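Long-range contact in polycyclic ketone monooxygenase (Myceliophthora thermophila, PDB 5MQ6), which uses FAD, NADPH and oxygen to insert one oxygen atom next to the carbonyl of ketones, particularly polycyclic ones, giving esters or lactones: residues S533-V547 with R622-M634. Residues are numbered along the deposited sequence; the frame is centred on the assembly and turned at random.
Sequences SQSSQAANNAFTLDV and RSGNLSQGMASYM. With FAD (flavin-adenine dinucleotide), chain B.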
loop_
_atom_site.group_PDB
_atom_site.type_symbol
_atom_site.label_atom_id
_atom_site.label_comp_id
_atom_site.label_asym_id
_atom_site.label_seq_id
_atom_site.Cartn_x
_atom_site.Cartn_y
_atom_site.Cartn_z
ATOM N N SER A 533 -7.398 -7.845 5.664
ATOM C CA SER A 533 -7.824 -9.211 5.840
ATOM C C SER A 533 -9.371 -9.364 5.675
ATOM O O SER A 533 -10.127 -8.495 6.059
ATOM C CB SER A 533 -7.497 -9.709 7.244
ATOM O OG SER A 533 -6.151 -9.700 7.549
ATOM N N GLN A 534 -9.795 -10.489 5.114
ATOM C CA GLN A 534 -11.208 -10.937 5.077
ATOM C C GLN A 534 -12.068 -9.984 4.254
ATOM O O GLN A 534 -13.204 -9.695 4.608
ATOM C CB GLN A 534 -11.765 -11.064 6.531
ATOM C CG GLN A 534 -10.819 -11.793 7.517
ATOM C CD GLN A 534 -11.646 -12.384 8.669
ATOM O OE1 GLN A 534 -12.584 -11.742 9.182
ATOM N NE2 GLN A 534 -11.380 -13.641 8.990
ATOM N N SER A 535 -11.519 -9.471 3.159
ATOM C CA SER A 535 -12.318 -8.608 2.346
ATOM C C SER A 535 -11.988 -8.872 0.838
ATOM O O SER A 535 -12.003 -9.992 0.376
ATOM C CB SER A 535 -12.056 -7.180 2.829
ATOM O OG SER A 535 -10.690 -6.735 2.567
ATOM N N SER A 536 -11.718 -7.840 0.091
ATOM C CA SER A 536 -11.198 -7.920 -1.243
ATOM C C SER A 536 -10.319 -6.678 -1.403
ATOM O O SER A 536 -10.357 -5.784 -0.571
ATOM C CB SER A 536 -12.390 -7.928 -2.220
ATOM O OG SER A 536 -11.985 -8.035 -3.577
ATOM N N GLN A 537 -9.530 -6.640 -2.465
ATOM C CA GLN A 537 -8.614 -5.560 -2.738
ATOM C C GLN A 537 -8.714 -5.350 -4.283
ATOM O O GLN A 537 -9.142 -6.217 -5.008
ATOM C CB GLN A 537 -7.192 -5.973 -2.335
ATOM C CG GLN A 537 -6.685 -7.121 -3.245
ATOM C CD GLN A 537 -5.395 -7.829 -2.844
ATOM O OE1 GLN A 537 -4.284 -7.291 -2.941
ATOM N NE2 GLN A 537 -5.535 -9.078 -2.469
ATOM N N ALA A 538 -8.279 -4.197 -4.734
ATOM C CA ALA A 538 -8.184 -3.892 -6.093
ATOM C C ALA A 538 -6.763 -3.427 -6.282
ATOM O O ALA A 538 -6.164 -2.903 -5.344
ATOM C CB ALA A 538 -9.184 -2.830 -6.362
ATOM N N ALA A 539 -6.187 -3.596 -7.486
ATOM C CA ALA A 539 -4.916 -2.963 -7.779
ATOM C C ALA A 539 -4.929 -1.484 -7.455
ATOM O O ALA A 539 -3.927 -0.895 -7.054
ATOM C CB ALA A 539 -4.606 -3.128 -9.256
ATOM N N ASN A 540 -6.075 -0.868 -7.677
ATOM C CA ASN A 540 -6.269 0.502 -7.416
ATOM C C ASN A 540 -6.744 0.580 -5.985
ATOM O O ASN A 540 -7.916 0.407 -5.701
ATOM C CB ASN A 540 -7.321 1.040 -8.372
ATOM C CG ASN A 540 -7.645 2.508 -8.149
ATOM O OD1 ASN A 540 -6.991 3.211 -7.356
ATOM N ND2 ASN A 540 -8.660 2.994 -8.876
ATOM N N ASN A 541 -5.815 0.886 -5.106
ATOM C CA ASN A 541 -6.091 1.027 -3.701
ATOM C C ASN A 541 -7.112 2.086 -3.366
ATOM O O ASN A 541 -7.738 1.971 -2.332
ATOM C CB ASN A 541 -4.821 1.265 -2.869
ATOM C CG ASN A 541 -3.778 0.066 -2.957
ATOM O OD1 ASN A 541 -2.584 0.301 -2.888
ATOM N ND2 ASN A 541 -4.237 -1.198 -3.066
ATOM N N ALA A 542 -7.294 3.098 -4.209
ATOM C CA ALA A 542 -8.232 4.166 -3.962
ATOM C C ALA A 542 -9.630 3.638 -4.122
ATOM O O ALA A 542 -10.589 4.210 -3.561
ATOM C CB ALA A 542 -8.033 5.361 -4.936
ATOM N N PHE A 543 -9.769 2.615 -4.959
ATOM C CA PHE A 543 -11.046 1.995 -5.122
ATOM C C PHE A 543 -11.437 1.233 -3.822
ATOM O O PHE A 543 -12.525 1.344 -3.290
ATOM C CB PHE A 543 -10.982 1.064 -6.380
ATOM C CG PHE A 543 -12.262 0.386 -6.732
ATOM C CD1 PHE A 543 -13.516 0.825 -6.227
ATOM C CD2 PHE A 543 -12.226 -0.702 -7.570
ATOM C CE1 PHE A 543 -14.684 0.175 -6.558
ATOM C CE2 PHE A 543 -13.420 -1.374 -7.905
ATOM C CZ PHE A 543 -14.655 -0.900 -7.411
ATOM N N THR A 544 -10.527 0.450 -3.332
ATOM C CA THR A 544 -10.707 -0.211 -2.085
ATOM C C THR A 544 -11.098 0.750 -0.937
ATOM O O THR A 544 -12.012 0.504 -0.188
ATOM C CB THR A 544 -9.414 -0.932 -1.727
ATOM O OG1 THR A 544 -8.999 -1.731 -2.858
ATOM C CG2 THR A 544 -9.659 -1.805 -0.432
ATOM N N LEU A 545 -10.381 1.830 -0.840
ATOM C CA LEU A 545 -10.617 2.844 0.176
ATOM C C LEU A 545 -11.954 3.491 -0.001
ATOM O O LEU A 545 -12.603 3.752 1.002
ATOM C CB LEU A 545 -9.558 3.941 0.168
ATOM C CG LEU A 545 -8.147 3.556 0.588
ATOM C CD1 LEU A 545 -7.165 4.711 0.353
ATOM C CD2 LEU A 545 -8.171 3.248 2.064
ATOM N N ASP A 546 -12.345 3.758 -1.257
ATOM C CA ASP A 546 -13.679 4.267 -1.601
ATOM C C ASP A 546 -14.745 3.328 -1.019
ATOM O O ASP A 546 -15.540 3.716 -0.110
ATOM C CB ASP A 546 -13.793 4.371 -3.129
ATOM C CG ASP A 546 -15.179 4.798 -3.615
ATOM O OD1 ASP A 546 -16.076 5.113 -2.793
ATOM O OD2 ASP A 546 -15.405 4.837 -4.860
ATOM N N VAL A 547 -14.659 2.079 -1.420
ATOM C CA VAL A 547 -15.626 1.053 -0.971
ATOM C C VAL A 547 -15.655 0.939 0.543
ATOM O O VAL A 547 -16.742 0.964 1.168
ATOM C CB VAL A 547 -15.416 -0.299 -1.650
ATOM C CG1 VAL A 547 -16.251 -1.403 -0.985
ATOM C CG2 VAL A 547 -15.684 -0.170 -3.159
ATOM N N ARG A 622 -7.869 -18.096 7.477
ATOM C CA ARG A 622 -8.818 -17.102 7.924
ATOM C C ARG A 622 -8.344 -15.699 7.588
ATOM O O ARG A 622 -9.174 -14.769 7.603
ATOM C CB ARG A 622 -8.918 -17.107 9.461
ATOM C CG ARG A 622 -9.599 -18.247 9.999
ATOM C CD ARG A 622 -9.511 -18.233 11.527
ATOM N NE ARG A 622 -10.430 -17.223 12.088
ATOM C CZ ARG A 622 -11.514 -17.449 12.831
ATOM N NH1 ARG A 622 -11.904 -18.673 13.173
ATOM N NH2 ARG A 622 -12.236 -16.419 13.213
ATOM N N SER A 623 -7.036 -15.491 7.380
ATOM C CA SER A 623 -6.580 -14.139 7.188
ATOM C C SER A 623 -6.615 -13.641 5.773
ATOM O O SER A 623 -6.303 -12.471 5.546
ATOM C CB SER A 623 -5.187 -13.915 7.822
ATOM O OG SER A 623 -4.242 -14.532 6.974
ATOM N N GLY A 624 -7.056 -14.467 4.826
ATOM C CA GLY A 624 -7.111 -14.064 3.415
ATOM C C GLY A 624 -8.385 -13.372 3.080
ATOM O O GLY A 624 -9.060 -12.849 3.959
ATOM N N ASN A 625 -8.705 -13.377 1.795
ATOM C CA ASN A 625 -9.731 -12.590 1.217
ATOM C C ASN A 625 -10.774 -13.426 0.510
ATOM O O ASN A 625 -10.614 -14.602 0.259
ATOM C CB ASN A 625 -9.082 -11.657 0.200
ATOM C CG ASN A 625 -8.552 -10.368 0.805
ATOM O OD1 ASN A 625 -8.867 -10.007 1.883
ATOM N ND2 ASN A 625 -7.812 -9.616 0.003
ATOM N N LEU A 626 -11.896 -12.791 0.208
ATOM C CA LEU A 626 -12.847 -13.340 -0.701
ATOM C C LEU A 626 -12.090 -13.505 -2.037
ATOM O O LEU A 626 -11.059 -12.886 -2.234
ATOM C CB LEU A 626 -13.963 -12.356 -0.847
ATOM C CG LEU A 626 -14.761 -11.979 0.375
ATOM C CD1 LEU A 626 -15.692 -10.877 -0.030
ATOM C CD2 LEU A 626 -15.605 -13.162 0.811
ATOM N N SER A 627 -12.582 -14.370 -2.927
ATOM C CA SER A 627 -11.887 -14.741 -4.150
ATOM C C SER A 627 -12.599 -14.187 -5.409
ATOM O O SER A 627 -12.220 -14.565 -6.534
ATOM C CB SER A 627 -11.760 -16.262 -4.261
ATOM O OG SER A 627 -13.033 -16.873 -4.373
ATOM N N GLN A 628 -13.621 -13.329 -5.227
ATOM C CA GLN A 628 -14.473 -12.968 -6.317
ATOM C C GLN A 628 -14.344 -11.567 -6.874
ATOM O O GLN A 628 -15.105 -11.202 -7.784
ATOM C CB GLN A 628 -15.897 -13.252 -5.947
ATOM C CG GLN A 628 -16.168 -14.701 -5.507
ATOM C CD GLN A 628 -16.073 -15.712 -6.627
ATOM O OE1 GLN A 628 -16.957 -15.778 -7.439
ATOM N NE2 GLN A 628 -14.992 -16.513 -6.678
ATOM N N GLY A 629 -13.367 -10.821 -6.369
ATOM C CA GLY A 629 -13.087 -9.420 -6.720
ATOM C C GLY A 629 -13.857 -8.290 -6.075
ATOM O O GLY A 629 -14.958 -8.473 -5.439
ATOM N N MET A 630 -13.313 -7.094 -6.266
ATOM C CA MET A 630 -13.845 -5.904 -5.576
ATOM C C MET A 630 -15.336 -5.631 -5.897
ATOM O O MET A 630 -16.144 -5.340 -4.998
ATOM C CB MET A 630 -12.968 -4.665 -5.798
ATOM C CG MET A 630 -13.495 -3.444 -5.034
ATOM S SD MET A 630 -13.320 -3.603 -3.210
ATOM C CE MET A 630 -11.697 -4.134 -2.964
ATOM N N ALA A 631 -15.744 -5.758 -7.156
ATOM C CA ALA A 631 -17.134 -5.416 -7.507
ATOM C C ALA A 631 -18.105 -6.281 -6.725
ATOM O O ALA A 631 -19.151 -5.808 -6.252
ATOM C CB ALA A 631 -17.419 -5.620 -9.041
ATOM N N SER A 632 -17.775 -7.583 -6.660
ATOM C CA SER A 632 -18.605 -8.559 -5.938
ATOM C C SER A 632 -18.702 -8.249 -4.398
ATOM O O SER A 632 -19.774 -8.198 -3.848
ATOM C CB SER A 632 -18.028 -9.945 -6.152
ATOM O OG SER A 632 -18.776 -10.902 -5.410
ATOM N N TYR A 633 -17.586 -8.004 -3.745
ATOM C CA TYR A 633 -17.557 -7.547 -2.369
ATOM C C TYR A 633 -18.427 -6.253 -2.154
ATOM O O TYR A 633 -19.298 -6.164 -1.221
ATOM C CB TYR A 633 -16.082 -7.361 -1.984
ATOM C CG TYR A 633 -15.800 -6.721 -0.646
ATOM C CD1 TYR A 633 -16.229 -7.317 0.518
ATOM C CD2 TYR A 633 -15.086 -5.519 -0.561
ATOM C CE1 TYR A 633 -15.921 -6.789 1.759
ATOM C CE2 TYR A 633 -14.761 -4.924 0.647
ATOM C CZ TYR A 633 -15.205 -5.556 1.827
ATOM O OH TYR A 633 -14.913 -5.014 3.033
ATOM N N MET A 634 -18.191 -5.274 -3.037
ATOM C CA MET A 634 -18.959 -4.031 -3.009
ATOM C C MET A 634 -20.454 -4.243 -3.052
ATOM O O MET A 634 -21.199 -3.597 -2.294
ATOM C CB MET A 634 -18.563 -3.140 -4.182
ATOM C CG MET A 634 -19.267 -1.800 -4.303
ATOM S SD MET A 634 -18.752 -0.991 -5.848
ATOM C CE MET A 634 -19.825 -1.974 -6.905
HETATM P PA FAD B . -1.293 6.204 3.743
HETATM O O1A FAD B . -0.162 5.267 4.010
HETATM O O2A FAD B . -1.306 7.083 2.506
HETATM O O5B FAD B . -1.438 7.175 5.014
HETATM C C5B FAD B . -1.441 6.645 6.296
HETATM C C4B FAD B . -0.719 7.609 7.215
HETATM O O4B FAD B . -0.937 7.138 8.558
HETATM C C3B FAD B . 0.791 7.713 7.024
HETATM O O3B FAD B . 1.185 9.061 7.060
HETATM C C2B FAD B . 1.354 6.974 8.206
HETATM O O2B FAD B . 2.617 7.455 8.597
HETATM C C1B FAD B . 0.283 7.226 9.246
HETATM N N9A FAD B . 0.325 6.284 10.338
HETATM C C8A FAD B . 0.322 4.924 10.240
HETATM N N7A FAD B . 0.410 4.423 11.469
HETATM C C5A FAD B . 0.491 5.414 12.373
HETATM C C6A FAD B . 0.569 5.481 13.843
HETATM N N6A FAD B . 0.636 4.447 14.655
HETATM N N1A FAD B . 0.543 6.701 14.316
HETATM C C2A FAD B . 0.505 7.810 13.541
HETATM N N3A FAD B . 0.442 7.866 12.230
HETATM C C4A FAD B . 0.455 6.646 11.608
HETATM N N1 FAD B . -1.556 2.675 -4.678
HETATM C C2 FAD B . -2.358 2.752 -5.791
HETATM O O2 FAD B . -3.483 2.270 -5.782
HETATM N N3 FAD B . -1.923 3.356 -6.905
HETATM C C4 FAD B . -0.691 3.890 -6.943
HETATM O O4 FAD B . -0.354 4.434 -7.986
HETATM C C4X FAD B . 0.248 3.861 -5.808
HETATM N N5 FAD B . 1.523 4.374 -5.816
HETATM C C5X FAD B . 2.268 4.267 -4.687
HETATM C C6 FAD B . 3.649 4.795 -4.660
HETATM C C7 FAD B . 4.378 4.627 -3.389
HETATM C C7M FAD B . 5.795 5.134 -3.244
HETATM C C8 FAD B . 3.787 3.944 -2.200
HETATM C C8M FAD B . 4.529 3.770 -0.877
HETATM C C9 FAD B . 2.498 3.454 -2.268
HETATM C C9A FAD B . 1.727 3.589 -3.457
HETATM N N10 FAD B . 0.431 3.047 -3.472
HETATM C C10 FAD B . -0.329 3.200 -4.635
HETATM C "C1'" FAD B . -0.194 2.432 -2.279
HETATM C "C2'" FAD B . -0.674 3.642 -1.373
HETATM O "O2'" FAD B . -0.166 3.458 -0.045
HETATM C "C3'" FAD B . -2.224 3.872 -1.357
HETATM O "O3'" FAD B . -2.673 4.128 -2.691
HETATM C "C4'" FAD B . -2.754 5.095 -0.570
HETATM O "O4'" FAD B . -1.948 6.347 -0.719
HETATM C "C5'" FAD B . -2.924 4.727 0.918
HETATM O "O5'" FAD B . -3.790 5.743 1.513
HETATM P P FAD B . -3.998 5.531 3.106
HETATM O O1P FAD B . -4.501 6.929 3.622
HETATM O O2P FAD B . -4.797 4.230 3.263
HETATM O O3P FAD B . -2.510 5.157 3.703
HETATM O O HOH W 1 -11.538 -10.679 -4.185
HETATM O O HOH W 2 -7.583 -10.500 -2.950
#
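Met630 reaches from the first turn of its helix across Phe543, its CG lying over one ring face 3.8 Å from the ring centroid in a CH-pi contact. Because CG stands anti to the backbone N (chi1 -178°) and the chain then bends at both later torsions, SD stays above the same face, a more distant Met-aromatic contact, and CE turns back to the Ser536 carbonyl and Thr544 OG1. Met634 SD meets the edge of the Phe543 ring, while Val547 CG2 packs against Met634 CG at 4.1 Å. Tyr633 lays one ring face beneath the backbone of Ser535 and Ser536, with Ser536 N over its centre; its hydroxyl is hydrogen-bonded to His517 O.

Beyond this apolar patch the two loops are joined by hydrogen bonds. Gln534 NE2 gives a nearly straight hydrogen bond to Arg622 O, 2.8 Å and 171°, in the plane of its own amide, and Thr515 holds the OE1 end. Gln534 N donates to Gly624 O, and Leu626 N to Ser535 O. Asn625 OD1 accepts from Ser535 N at 3.0 Å, the donor above its carbonyl plane, whereas ND2 donates to a water at 3.1 Å. An alanine here is likely to leave Ser535 N without its acceptor and that water without the ND2 donor. A second water ties Ser536 OG to Leu626 O and Gly629 N, just before helix 630-641.

Where the loop ends, Asn540 OD1 caps helix 541-562 through Ala542 N, and Asn541 N, in its first turn, donates a hydrogen bond to FAD O2 at 2.8 Å; the loop held by 622-634 thus runs on into residues that meet the flavin. The two helix starts run almost parallel, 6° apart with axes 11.0 Å from each other; helix 328-340 touches Ala538 and Met630, and helix 573-585 flanks Gln534 and Leu626.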